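Side-chain contacts in RsfP (Uncultured bacterium, PDB 4GLJ), which probably splits methylthioadenosine with phosphate, as methylthioadenosine phosphorylases do, and binds the dye rhodamine B: residues A[47-52]-A[86-91]; A[80-85]-A[208-213]; A[127-132]-A[275-280]; A[137-142]-A[199-204]. All coordinates share one frame; numbering follows the deposited sequence.

Contact 1 (A[47-52]-A[86-91])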
loop_
_atom_site.group_PDB
_atom_site.type_symbol
_atom_site.label_atom_id
_atom_site.label_comp_id
_atom_site.label_asym_id
_atom_site.label_seq_id
_atom_site.Cartn_x
_atom_site.Cartn_y
_atom_site.Cartn_z
ATOM N N ASP A 47 -26.137 -1.321 -3.327
ATOM C CA ASP A 47 -27.457 -1.742 -3.810
ATOM C C ASP A 47 -28.464 -0.887 -3.038
ATOM O O ASP A 47 -28.072 -0.206 -2.074
ATOM C CB ASP A 47 -27.608 -3.217 -3.424
ATOM C CG ASP A 47 -28.849 -3.882 -3.986
ATOM O OD1 ASP A 47 -29.539 -3.327 -4.894
ATOM O OD2 ASP A 47 -29.144 -5.004 -3.464
ATOM N N ASP A 48 -29.742 -0.936 -3.420
ATOM C CA ASP A 48 -30.802 -0.339 -2.609
ATOM C C ASP A 48 -30.726 -0.923 -1.199
ATOM O O ASP A 48 -30.464 -2.096 -1.036
ATOM C CB ASP A 48 -32.168 -0.660 -3.217
ATOM C CG ASP A 48 -32.393 0.020 -4.558
ATOM O OD1 ASP A 48 -31.635 0.949 -4.934
ATOM O OD2 ASP A 48 -33.338 -0.366 -5.247
ATOM N N ILE A 49 -30.821 -0.084 -0.184
ATOM C CA ILE A 49 -30.876 -0.550 1.169
ATOM C C ILE A 49 -32.282 -1.108 1.484
ATOM O O ILE A 49 -33.320 -0.478 1.166
ATOM C CB ILE A 49 -30.432 0.598 2.067
ATOM C CG1 ILE A 49 -28.908 0.770 1.879
ATOM C CG2 ILE A 49 -30.768 0.349 3.537
ATOM C CD1 ILE A 49 -28.492 2.184 2.139
ATOM N N VAL A 50 -32.313 -2.333 2.007
ATOM C CA VAL A 50 -33.594 -2.942 2.440
ATOM C C VAL A 50 -33.889 -2.615 3.931
ATOM O O VAL A 50 -33.044 -2.792 4.818
ATOM C CB VAL A 50 -33.666 -4.474 2.240
ATOM C CG1 VAL A 50 -35.020 -5.022 2.740
ATOM C CG2 VAL A 50 -33.552 -4.870 0.768
ATOM N N LEU A 51 -35.074 -2.087 4.177
ATOM C CA LEU A 51 -35.566 -1.833 5.536
ATOM C C LEU A 51 -36.676 -2.814 5.873
ATOM O O LEU A 51 -37.553 -3.102 5.065
ATOM C CB LEU A 51 -36.056 -0.392 5.722
ATOM C CG LEU A 51 -34.945 0.645 5.493
ATOM C CD1 LEU A 51 -35.579 1.968 5.111
ATOM C CD2 LEU A 51 -34.112 0.806 6.737
ATOM N N GLY A 52 -36.621 -3.335 7.086
ATOM C CA GLY A 52 -37.649 -4.254 7.519
ATOM C C GLY A 52 -37.564 -4.336 9.023
ATOM O O GLY A 52 -36.644 -3.751 9.622
ATOM N N LYS A 86 -25.590 6.313 7.584
ATOM C CA LYS A 86 -25.698 7.555 8.365
ATOM C C LYS A 86 -26.957 8.386 8.117
ATOM O O LYS A 86 -27.590 8.826 9.081
ATOM C CB LYS A 86 -24.438 8.445 8.193
ATOM C CG LYS A 86 -24.457 9.589 9.194
ATOM C CD LYS A 86 -24.258 9.002 10.623
ATOM C CE LYS A 86 -24.192 10.205 11.595
ATOM N NZ LYS A 86 -23.844 9.778 12.998
ATOM N N THR A 87 -27.363 8.577 6.870
ATOM C CA THR A 87 -28.555 9.348 6.595
ATOM C C THR A 87 -29.819 8.681 7.154
ATOM O O THR A 87 -30.832 9.357 7.377
ATOM C CB THR A 87 -28.782 9.651 5.100
ATOM O OG1 THR A 87 -29.162 8.452 4.405
ATOM C CG2 THR A 87 -27.548 10.306 4.466
ATOM N N LEU A 88 -29.765 7.383 7.424
ATOM C CA LEU A 88 -30.972 6.693 7.966
ATOM C C LEU A 88 -31.002 6.809 9.494
ATOM O O LEU A 88 -31.939 6.371 10.141
ATOM C CB LEU A 88 -30.932 5.207 7.524
ATOM C CG LEU A 88 -31.184 4.956 6.020
ATOM C CD1 LEU A 88 -30.893 3.516 5.567
ATOM C CD2 LEU A 88 -32.646 5.316 5.731
ATOM N N GLY A 89 -29.929 7.347 10.077
ATOM C CA GLY A 89 -29.800 7.484 11.528
ATOM C C GLY A 89 -29.217 6.281 12.228
ATOM O O GLY A 89 -29.350 6.108 13.434
ATOM N N VAL A 90 -28.540 5.425 11.471
ATOM C CA VAL A 90 -27.980 4.196 12.033
ATOM C C VAL A 90 -26.915 4.581 13.050
ATOM O O VAL A 90 -26.064 5.448 12.799
ATOM C CB VAL A 90 -27.357 3.334 10.890
ATOM C CG1 VAL A 90 -26.517 2.165 11.414
ATOM C CG2 VAL A 90 -28.499 2.856 9.965
ATOM N N ARG A 91 -26.988 3.952 14.203
ATOM C CA ARG A 91 -26.082 4.191 15.302
ATOM C C ARG A 91 -25.230 2.940 15.519
ATOM O O ARG A 91 -24.188 3.010 16.152
ATOM C CB ARG A 91 -26.913 4.490 16.560
ATOM C CG ARG A 91 -27.722 5.787 16.411
ATOM C CD ARG A 91 -28.749 5.953 17.517
ATOM N NE ARG A 91 -28.106 5.845 18.808
ATOM C CZ ARG A 91 -28.472 5.037 19.782
ATOM N NH1 ARG A 91 -29.536 4.263 19.676
ATOM N NH2 ARG A 91 -27.750 5.027 20.864
#
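Ile49 and Leu88 reach toward each other tip to tip, joining strand 49-54 to the end of helix 78-87 in the alpha/beta fold of the phosphorylase superfamily. The branch methyl CG2 of Ile49 meets CD1 of Leu88 at 3.8 Å. It can do so because chi1 of -72° sets CG1 beside the backbone N and leaves CG2 on the far side of CB from that nitrogen, facing Leu88. Leu51, two residues further along the strand and therefore on the same face, brings CD2 to the same leucine methyl, CD1 of Leu88, more loosely, at 4.4 Å. One methyl of Leu88 thus lies against two strand side chains, and a branched aliphatic residue suits each of the three buried places. Val36 and Arg34 of strand 33-36 pair through the backbone with Ile49 and Leu51, which fixes the two residues in the sheet. Ile49 also rests on Ala84 of helix 78-87, while Ile38 in a neighbouring loop touches both Ile49 and Leu88. A Schellman motif at Gly89 ends the helix. Gly89 takes a positive phi of 87°, where a side chain would jam against the preceding carbonyl, and Gly89 N bonds to Lys86 O at 2.9 Å.

Contact 2 (A[80-85]-A[208-213])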
loop_
_atom_site.group_PDB
_atom_site.type_symbol
_atom_site.label_atom_id
_atom_site.label_comp_id
_atom_site.label_asym_id
_atom_site.label_seq_id
_atom_site.Cartn_x
_atom_site.Cartn_y
_atom_site.Cartn_z
ATOM N N ALA A 80 -20.034 5.869 0.010
ATOM C CA ALA A 80 -21.518 5.849 -0.205
ATOM C C ALA A 80 -22.304 4.969 0.713
ATOM O O ALA A 80 -23.348 5.386 1.202
ATOM C CB ALA A 80 -21.869 5.598 -1.690
ATOM N N ASN A 81 -21.845 3.753 0.966
ATOM C CA ASN A 81 -22.584 2.816 1.820
ATOM C C ASN A 81 -22.703 3.340 3.263
ATOM O O ASN A 81 -23.781 3.322 3.846
ATOM C CB ASN A 81 -21.851 1.468 1.865
ATOM C CG ASN A 81 -21.955 0.690 0.541
ATOM O OD1 ASN A 81 -22.797 1.050 -0.317
ATOM N ND2 ASN A 81 -21.167 -0.398 0.391
ATOM N N ILE A 82 -21.594 3.857 3.790
ATOM C CA ILE A 82 -21.570 4.290 5.202
ATOM C C ILE A 82 -22.313 5.587 5.228
ATOM O O ILE A 82 -23.092 5.800 6.139
ATOM C CB ILE A 82 -20.065 4.424 5.686
ATOM C CG1 ILE A 82 -19.419 3.035 5.864
ATOM C CG2 ILE A 82 -20.002 5.184 7.013
ATOM C CD1 ILE A 82 -20.162 2.047 6.761
ATOM N N TYR A 83 -22.136 6.468 4.217
ATOM C CA TYR A 83 -22.836 7.740 4.241
ATOM C C TYR A 83 -24.372 7.490 4.205
ATOM O O TYR A 83 -25.182 8.107 4.947
ATOM C CB TYR A 83 -22.462 8.620 3.049
ATOM C CG TYR A 83 -22.912 10.086 3.199
ATOM C CD1 TYR A 83 -22.057 11.049 3.747
ATOM C CD2 TYR A 83 -24.203 10.513 2.813
ATOM C CE1 TYR A 83 -22.465 12.392 3.888
ATOM C CE2 TYR A 83 -24.620 11.849 2.956
ATOM C CZ TYR A 83 -23.733 12.774 3.502
ATOM O OH TYR A 83 -24.125 14.086 3.691
ATOM N N ALA A 84 -24.795 6.604 3.316
ATOM C CA ALA A 84 -26.236 6.272 3.204
ATOM C C ALA A 84 -26.824 5.759 4.552
ATOM O O ALA A 84 -27.916 6.148 4.936
ATOM C CB ALA A 84 -26.417 5.250 2.088
ATOM N N LEU A 85 -26.070 4.946 5.282
ATOM C CA LEU A 85 -26.578 4.343 6.520
ATOM C C LEU A 85 -26.626 5.463 7.557
ATOM O O LEU A 85 -27.583 5.559 8.314
ATOM C CB LEU A 85 -25.684 3.196 6.993
ATOM C CG LEU A 85 -25.709 1.944 6.104
ATOM C CD1 LEU A 85 -24.740 0.885 6.617
ATOM C CD2 LEU A 85 -27.135 1.346 6.009
ATOM N N ARG A 208 -16.321 4.759 11.783
ATOM C CA ARG A 208 -15.841 5.532 12.933
ATOM C C ARG A 208 -15.946 7.044 12.657
ATOM O O ARG A 208 -16.403 7.820 13.513
ATOM C CB ARG A 208 -14.397 5.148 13.267
ATOM C CG ARG A 208 -13.823 5.776 14.532
ATOM C CD ARG A 208 -14.606 5.550 15.852
ATOM N NE ARG A 208 -14.849 4.110 16.062
ATOM C CZ ARG A 208 -14.002 3.310 16.718
ATOM N NH1 ARG A 208 -12.878 3.830 17.269
ATOM N NH2 ARG A 208 -14.308 2.029 16.941
ATOM N N GLU A 209 -15.531 7.469 11.457
ATOM C CA GLU A 209 -15.636 8.894 11.097
ATOM C C GLU A 209 -17.072 9.367 11.063
ATOM O O GLU A 209 -17.335 10.585 11.240
ATOM C CB GLU A 209 -15.035 9.168 9.713
ATOM C CG GLU A 209 -13.508 9.029 9.723
ATOM C CD GLU A 209 -12.886 9.404 8.397
ATOM O OE1 GLU A 209 -13.655 9.483 7.387
ATOM O OE2 GLU A 209 -11.619 9.597 8.364
ATOM N N ALA A 210 -17.976 8.437 10.751
ATOM C CA ALA A 210 -19.393 8.750 10.717
ATOM C C ALA A 210 -20.048 8.627 12.081
ATOM O O ALA A 210 -21.281 8.676 12.180
ATOM C CB ALA A 210 -20.116 7.858 9.738
ATOM N N SER A 211 -19.235 8.464 13.126
ATOM C CA SER A 211 -19.718 8.296 14.520
ATOM C C SER A 211 -20.725 7.123 14.677
ATOM O O SER A 211 -21.682 7.221 15.440
ATOM C CB SER A 211 -20.331 9.632 15.008
ATOM O OG SER A 211 -19.338 10.668 15.004
ATOM N N ILE A 212 -20.499 6.013 13.979
ATOM C CA ILE A 212 -21.376 4.841 14.067
ATOM C C ILE A 212 -20.609 3.680 14.680
ATOM O O ILE A 212 -19.494 3.388 14.245
ATOM C CB ILE A 212 -21.864 4.397 12.680
ATOM C CG1 ILE A 212 -22.625 5.501 11.961
ATOM C CG2 ILE A 212 -22.695 3.103 12.768
ATOM C CD1 ILE A 212 -22.933 5.238 10.462
ATOM N N ALA A 213 -21.189 3.011 15.662
ATOM C CA ALA A 213 -20.551 1.914 16.324
ATOM C C ALA A 213 -20.561 0.762 15.365
ATOM O O ALA A 213 -21.545 0.504 14.701
ATOM C CB ALA A 213 -21.299 1.565 17.642
#
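In Ile82, chi1 of -72° turns CG1 anti to the carbonyl carbon and points the branch methyl CG2 at CB of Ala210, 3.8 Å away. Ile212 is extended at its second torsion (169°), and this carries its CD1 out from the chain toward the helix, to 4.4 Å from Ile82 O. A single isoleucine of helix 78-87 therefore meets the segment 208-213 at two levels, with its side chain on the alanine and its backbone carbonyl beside the second isoleucine. Alanine suits position 210 because its lone methyl lets the helix come close, with CG2 of Ile82 packed directly against it. Both isoleucines also lie on Ile93 of strand 92-101, so the three form one hydrophobic cluster. Next to it, Glu209, also buried, has its carboxylate satisfied by Thr127 OG1, Phe128 N and Gln178 of the second subunit. Ala210 is the first residue to depart from helical angles, and Ser211 follows with a positive phi, Ser211 N bonding Arg208 O at 2.9 Å. That is a Schellman motif ending helix 200-209, from which the chain passes straight into strand 213-221, a helix-to-strand connection of the alpha/beta phosphorylase fold.

Contact 3 (A[127-132]-A[275-280]). With RHB (N-[9-(2-carboxyphenyl)-6-(diethylamino)-3H-xanthen-3-ylidene]-N-ethylethanaminium), chain B.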
loop_
_atom_site.group_PDB
_atom_site.type_symbol
_atom_site.label_atom_id
_atom_site.label_comp_id
_atom_site.label_asym_id
_atom_site.label_seq_id
_atom_site.Cartn_x
_atom_site.Cartn_y
_atom_site.Cartn_z
ATOM N N THR A 127 -11.154 7.630 3.890
ATOM C CA THR A 127 -11.627 8.731 4.744
ATOM C C THR A 127 -12.616 9.557 3.958
ATOM O O THR A 127 -12.630 9.591 2.712
ATOM C CB THR A 127 -10.441 9.631 5.203
ATOM O OG1 THR A 127 -10.913 10.686 6.047
ATOM C CG2 THR A 127 -9.724 10.279 4.013
ATOM N N PHE A 128 -13.456 10.257 4.699
ATOM C CA PHE A 128 -14.354 11.202 4.120
ATOM C C PHE A 128 -13.686 12.551 4.112
ATOM O O PHE A 128 -14.221 13.481 3.533
ATOM C CB PHE A 128 -15.581 11.391 5.011
ATOM C CG PHE A 128 -16.514 10.235 4.996
ATOM C CD1 PHE A 128 -17.342 9.986 3.879
ATOM C CD2 PHE A 128 -16.678 9.446 6.135
ATOM C CE1 PHE A 128 -18.250 8.935 3.884
ATOM C CE2 PHE A 128 -17.604 8.404 6.119
ATOM C CZ PHE A 128 -18.412 8.152 5.027
ATOM N N PHE A 129 -12.514 12.643 4.765
ATOM C CA PHE A 129 -11.861 13.932 4.921
ATOM C C PHE A 129 -10.860 14.281 3.837
ATOM O O PHE A 129 -10.574 13.465 2.978
ATOM C CB PHE A 129 -11.301 14.029 6.369
ATOM C CG PHE A 129 -12.452 14.083 7.371
ATOM C CD1 PHE A 129 -12.977 12.908 7.958
ATOM C CD2 PHE A 129 -13.117 15.288 7.600
ATOM C CE1 PHE A 129 -14.087 12.983 8.824
ATOM C CE2 PHE A 129 -14.206 15.372 8.452
ATOM C CZ PHE A 129 -14.739 14.198 9.022
ATOM N N GLY A 130 -10.312 15.493 3.871
ATOM C CA GLY A 130 -9.497 15.957 2.763
ATOM C C GLY A 130 -10.344 16.961 2.008
ATOM O O GLY A 130 -11.535 17.202 2.364
ATOM N N ASP A 131 -9.713 17.616 1.011
ATOM C CA ASP A 131 -10.395 18.575 0.154
ATOM C C ASP A 131 -11.258 19.565 0.905
ATOM O O ASP A 131 -12.446 19.765 0.522
ATOM C CB ASP A 131 -11.226 17.847 -0.938
ATOM C CG ASP A 131 -11.732 18.804 -2.023
ATOM O OD1 ASP A 131 -11.135 19.896 -2.245
ATOM O OD2 ASP A 131 -12.740 18.459 -2.686
ATOM N N GLY A 132 -10.709 20.228 1.940
ATOM C CA GLY A 132 -11.516 21.231 2.658
ATOM C C GLY A 132 -11.783 21.002 4.161
ATOM O O GLY A 132 -12.160 21.938 4.847
ATOM N N GLN A 275 -13.739 15.350 19.196
ATOM C CA GLN A 275 -12.351 15.843 19.438
ATOM C C GLN A 275 -11.302 15.522 18.316
ATOM O O GLN A 275 -10.133 15.908 18.419
ATOM C CB GLN A 275 -11.836 15.509 20.864
ATOM C CG GLN A 275 -12.022 14.062 21.295
ATOM C CD GLN A 275 -13.258 13.384 20.679
ATOM O OE1 GLN A 275 -13.232 12.943 19.527
ATOM N NE2 GLN A 275 -14.339 13.294 21.453
ATOM N N ALA A 276 -11.741 14.839 17.252
ATOM C CA ALA A 276 -10.894 14.522 16.118
ATOM C C ALA A 276 -10.949 15.543 15.003
ATOM O O ALA A 276 -10.017 15.616 14.203
ATOM C CB ALA A 276 -11.298 13.172 15.578
ATOM N N LEU A 277 -12.007 16.375 14.936
ATOM C CA LEU A 277 -12.181 17.288 13.806
ATOM C C LEU A 277 -11.227 18.452 13.978
ATOM O O LEU A 277 -11.214 19.092 15.024
ATOM C CB LEU A 277 -13.652 17.786 13.764
ATOM C CG LEU A 277 -14.139 18.646 12.590
ATOM C CD1 LEU A 277 -13.930 18.029 11.219
ATOM C CD2 LEU A 277 -15.636 19.043 12.741
ATOM N N VAL A 278 -10.378 18.737 13.006
ATOM C CA VAL A 278 -9.424 19.839 13.170
ATOM C C VAL A 278 -10.033 21.118 12.577
ATOM O O VAL A 278 -9.899 22.202 13.159
ATOM C CB VAL A 278 -8.059 19.521 12.501
ATOM C CG1 VAL A 278 -7.155 20.733 12.456
ATOM C CG2 VAL A 278 -7.331 18.350 13.195
ATOM N N THR A 279 -10.692 21.006 11.433
ATOM C CA THR A 279 -11.236 22.171 10.745
ATOM C C THR A 279 -12.568 22.518 11.396
ATOM O O THR A 279 -13.480 21.714 11.327
ATOM C CB THR A 279 -11.550 21.822 9.270
ATOM O OG1 THR A 279 -10.395 21.251 8.678
ATOM C CG2 THR A 279 -12.063 23.072 8.463
ATOM N N PRO A 280 -12.701 23.738 11.972
ATOM C CA PRO A 280 -14.005 24.171 12.500
ATOM C C PRO A 280 -15.057 24.176 11.385
ATOM O O PRO A 280 -14.755 24.542 10.249
ATOM C CB PRO A 280 -13.744 25.610 12.964
ATOM C CG PRO A 280 -12.265 25.675 13.192
ATOM C CD PRO A 280 -11.672 24.783 12.113
HETATM O O2 RHB B . -6.951 19.202 16.220
HETATM C C26 RHB B . -7.444 18.327 16.956
HETATM C C19 RHB B . -6.788 16.993 17.105
HETATM C C14 RHB B . -5.523 16.634 16.639
HETATM C C15 RHB B . -5.075 15.345 16.894
HETATM C C16 RHB B . -5.832 14.414 17.576
HETATM C C17 RHB B . -7.080 14.767 18.023
HETATM C C18 RHB B . -7.537 16.056 17.789
HETATM C C9 RHB B . -4.539 17.475 15.887
HETATM C C8 RHB B . -3.508 16.738 15.095
HETATM C C13 RHB B . -3.471 15.352 15.045
HETATM C C12 RHB B . -2.510 14.662 14.302
HETATM C C11 RHB B . -1.579 15.359 13.563
HETATM N N1 RHB B . -0.558 14.695 12.846
HETATM C C35 RHB B . -0.135 13.633 13.778
HETATM C C36 RHB B . -0.047 14.279 15.151
HETATM C C22 RHB B . -0.805 14.180 11.468
HETATM C C23 RHB B . -0.458 15.258 10.430
HETATM C C10 RHB B . -1.609 16.743 13.649
HETATM C C7 RHB B . -2.566 17.431 14.386
HETATM O O1 RHB B . -2.562 18.802 14.406
HETATM C C1 RHB B . -3.458 19.559 15.112
HETATM C C2 RHB B . -4.463 18.971 15.869
HETATM C C6 RHB B . -3.341 20.939 15.044
HETATM C C5 RHB B . -4.218 21.761 15.724
HETATM C C4 RHB B . -5.231 21.191 16.485
HETATM C C3 RHB B . -5.352 19.801 16.559
HETATM N N2 RHB B . -4.047 23.156 15.638
HETATM C C24 RHB B . -4.304 23.667 14.276
HETATM C C25 RHB B . -3.520 24.950 14.087
HETATM C C33 RHB B . -4.881 23.845 16.645
HETATM C C34 RHB B . -4.244 25.183 16.970
HETATM O O3 RHB B . -8.475 18.537 17.623
#
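The ring of Phe129 and the side chain of Leu277 cross at about a right angle, with ring atom CE2 of Phe129 3.8 Å from the methyl CD1 of Leu277. In the plane of the ring, at its edge, lies Thr127 OG1; this hydroxyl oxygen accepts from Phe129 N at 2.8 Å along a fairly straight N-H path (162°), an ST turn. Leu277 puts its CG anti to the backbone N (chi1 -174°), which swings the branched end over to the phenylalanine. Further along, Thr279 turns its methyl CG2 to Gly132 O, 3.8 Å away, while its OG1 bonds to the backbone N of Val134. Gly132 has phi 119°, where a side chain would strike the carbonyl before it, so glycine belongs there. A bound rhodamine B lies beside Val278, though its detailed placement here is doubtful. The threonine thus divides its roles, setting a methyl on a carbonyl oxygen and giving its hydroxyl to a backbone partner. Phe129 and Leu277, by contrast, meet through apolar contact alone, a methyl packed against a ring with no directional bond between the two side chains, so their fit rests on shape and burial.

Contact 4 (A[137-142]-A[199-204]). With PO4 (phosphate ion), chain D.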
loop_
_atom_site.group_PDB
_atom_site.type_symbol
_atom_site.label_atom_id
_atom_site.label_comp_id
_atom_site.label_asym_id
_atom_site.label_seq_id
_atom_site.Cartn_x
_atom_site.Cartn_y
_atom_site.Cartn_z
ATOM N N VAL A 137 -9.621 10.698 13.382
ATOM C CA VAL A 137 -10.279 9.863 14.445
ATOM C C VAL A 137 -9.290 8.794 14.943
ATOM O O VAL A 137 -8.393 8.366 14.220
ATOM C CB VAL A 137 -11.593 9.226 13.959
ATOM C CG1 VAL A 137 -12.574 10.319 13.569
ATOM C CG2 VAL A 137 -11.367 8.287 12.762
ATOM N N SER A 138 -9.391 8.401 16.182
ATOM C CA SER A 138 -8.595 7.281 16.685
ATOM C C SER A 138 -9.234 5.948 16.278
ATOM O O SER A 138 -10.418 5.760 16.418
ATOM C CB SER A 138 -8.549 7.378 18.195
ATOM O OG SER A 138 -8.362 6.100 18.748
ATOM N N MET A 139 -8.448 5.024 15.755
ATOM C CA MET A 139 -8.937 3.689 15.441
ATOM C C MET A 139 -8.277 2.704 16.398
ATOM O O MET A 139 -8.251 1.516 16.096
ATOM C CB MET A 139 -8.532 3.330 14.025
ATOM C CG MET A 139 -9.284 4.144 12.968
ATOM S SD MET A 139 -11.059 3.920 13.035
ATOM C CE MET A 139 -11.377 2.160 12.667
ATOM N N ALA A 140 -7.817 3.175 17.566
ATOM C CA ALA A 140 -7.075 2.318 18.535
ATOM C C ALA A 140 -7.878 1.032 18.802
ATOM O O ALA A 140 -7.325 -0.119 18.774
ATOM C CB ALA A 140 -6.789 3.042 19.857
ATOM N N ASP A 141 -9.172 1.218 19.091
ATOM C CA ASP A 141 -10.077 0.076 19.215
ATOM C C ASP A 141 -11.039 0.099 17.997
ATOM O O ASP A 141 -12.047 0.874 17.995
ATOM C CB ASP A 141 -10.797 0.084 20.603
ATOM C CG ASP A 141 -9.814 0.076 21.741
ATOM O OD1 ASP A 141 -9.111 -0.929 21.913
ATOM O OD2 ASP A 141 -9.671 1.123 22.417
ATOM N N PRO A 142 -10.703 -0.658 16.925
ATOM C CA PRO A 142 -11.416 -0.280 15.736
ATOM C C PRO A 142 -12.823 -0.917 15.587
ATOM O O PRO A 142 -13.490 -0.584 14.611
ATOM C CB PRO A 142 -10.512 -0.820 14.587
ATOM C CG PRO A 142 -9.920 -2.054 15.242
ATOM C CD PRO A 142 -9.545 -1.558 16.625
ATOM N N THR A 199 -12.667 -6.843 3.006
ATOM C CA THR A 199 -13.714 -5.780 2.912
ATOM C C THR A 199 -13.880 -4.849 4.151
ATOM O O THR A 199 -14.455 -3.739 4.004
ATOM C CB THR A 199 -15.133 -6.400 2.642
ATOM O OG1 THR A 199 -15.406 -7.372 3.689
ATOM C CG2 THR A 199 -15.181 -7.083 1.333
ATOM N N ASN A 200 -13.450 -5.280 5.349
ATOM C CA ASN A 200 -13.823 -4.510 6.528
ATOM C C ASN A 200 -12.975 -3.246 6.729
ATOM O O ASN A 200 -13.313 -2.407 7.562
ATOM C CB ASN A 200 -13.922 -5.422 7.766
ATOM C CG ASN A 200 -15.225 -6.293 7.723
ATOM O OD1 ASN A 200 -15.862 -6.473 8.739
ATOM N ND2 ASN A 200 -15.702 -6.678 6.500
ATOM N N MET A 201 -11.946 -3.066 5.899
ATOM C CA MET A 201 -11.285 -1.760 5.711
ATOM C C MET A 201 -11.500 -1.352 4.267
ATOM O O MET A 201 -11.255 -2.148 3.375
ATOM C CB MET A 201 -9.786 -1.844 6.042
ATOM C CG MET A 201 -9.489 -2.026 7.533
ATOM S SD MET A 201 -9.772 -0.424 8.365
ATOM C CE MET A 201 -9.290 -0.817 10.042
ATOM N N PRO A 202 -11.937 -0.114 4.001
ATOM C CA PRO A 202 -11.951 1.021 4.955
ATOM C C PRO A 202 -13.290 1.156 5.695
ATOM O O PRO A 202 -13.450 2.124 6.405
ATOM C CB PRO A 202 -11.734 2.234 4.032
ATOM C CG PRO A 202 -12.496 1.813 2.796
ATOM C CD PRO A 202 -12.103 0.361 2.603
ATOM N N GLU A 203 -14.173 0.160 5.558
ATOM C CA GLU A 203 -15.558 0.234 6.153
ATOM C C GLU A 203 -15.493 0.583 7.637
ATOM O O GLU A 203 -16.233 1.495 8.069
ATOM C CB GLU A 203 -16.260 -1.087 5.948
ATOM C CG GLU A 203 -17.749 -1.054 5.785
ATOM C CD GLU A 203 -18.284 -2.439 5.448
ATOM O OE1 GLU A 203 -18.305 -3.298 6.387
ATOM O OE2 GLU A 203 -18.595 -2.726 4.254
ATOM N N ALA A 204 -14.565 -0.041 8.395
ATOM C CA ALA A 204 -14.478 0.270 9.849
ATOM C C ALA A 204 -14.026 1.730 10.119
ATOM O O ALA A 204 -14.500 2.373 11.089
ATOM C CB ALA A 204 -13.569 -0.707 10.623
HETATM P P PO4 D . -17.061 -10.237 2.451
HETATM O O1 PO4 D . -16.414 -10.992 1.327
HETATM O O2 PO4 D . -17.934 -11.286 3.098
HETATM O O3 PO4 D . -15.938 -9.766 3.297
HETATM O O4 PO4 D . -17.925 -9.073 1.976
HETATM O O HOH W 1 -15.193 1.308 13.428
#
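Met139 folds over Ala204, its terminal methyl CE resting 3.5 Å from Ala204 O and 4.1 Å from Ala204 CB. Bends at chi2 (-60°) and chi3 (-63°) curl the thioether back so that CE reaches the helix, a path that an unbranched, flexible methionine can follow. CE of Met201 comes up more loosely to the same methyl. Beside them Pro142 lays its carbonyl against the alanine, Pro142 O to Ala204 CB 4.0 Å, and a water joins the two backbones by donating to Pro142 O at 2.8 Å and to Ala204 O at 2.7 Å. Alanine suits this place because its small side chain admits both the methionine methyl and the proline carbonyl.

At the start of segment 199-204, Thr199 OG1 donates to phosphate O3 in a bond that is very short as modelled. Asn200 ND2 reaches Thr199 OG1 in a weak bond, and Asn200 OD1 is bonded in turn to Ser95 and Thr216. The phosphate, probably from the crystallisation liquor, is also hydrogen-bonded to Ser22, Arg64, His65 and Ala98, consistent with the phosphate site of a phosphorylase. With an alanine here in place of Thr199, phosphate O3 would probably be left without its hydroxyl donor and Asn200 ND2 without this acceptor.

Further out, Asp141 forms a salt bridge with Arg182 of the second subunit. A cis peptide precedes Pro202, close to the start of helix 200-209, and from that helix Ala204 packs on Met117 of strand 111-119, while Pro142 touches Gln116 of the same strand.

From the N terminus, contact 1 is the first to close, bringing helix 78-87 back onto strand 49-54 after 33 residues. Before it closes, 80-85 has already opened contact 2, so the two cross; they share that helix and touch through Lys86 NZ and Ala210 O. Contact 3 opens at 127-132 and contact 4 at 137-142. Contact 4 closes first, at 199-204, and thus lies wholly within the spans of both contact 2 and contact 3. Contact 2 closes next on the end of helix 200-209, and contact 3, which crosses it, last at 275-280. Together they tie sheet, two helices and the late loop; contacts 2, 3 and 4 also reach the second subunit.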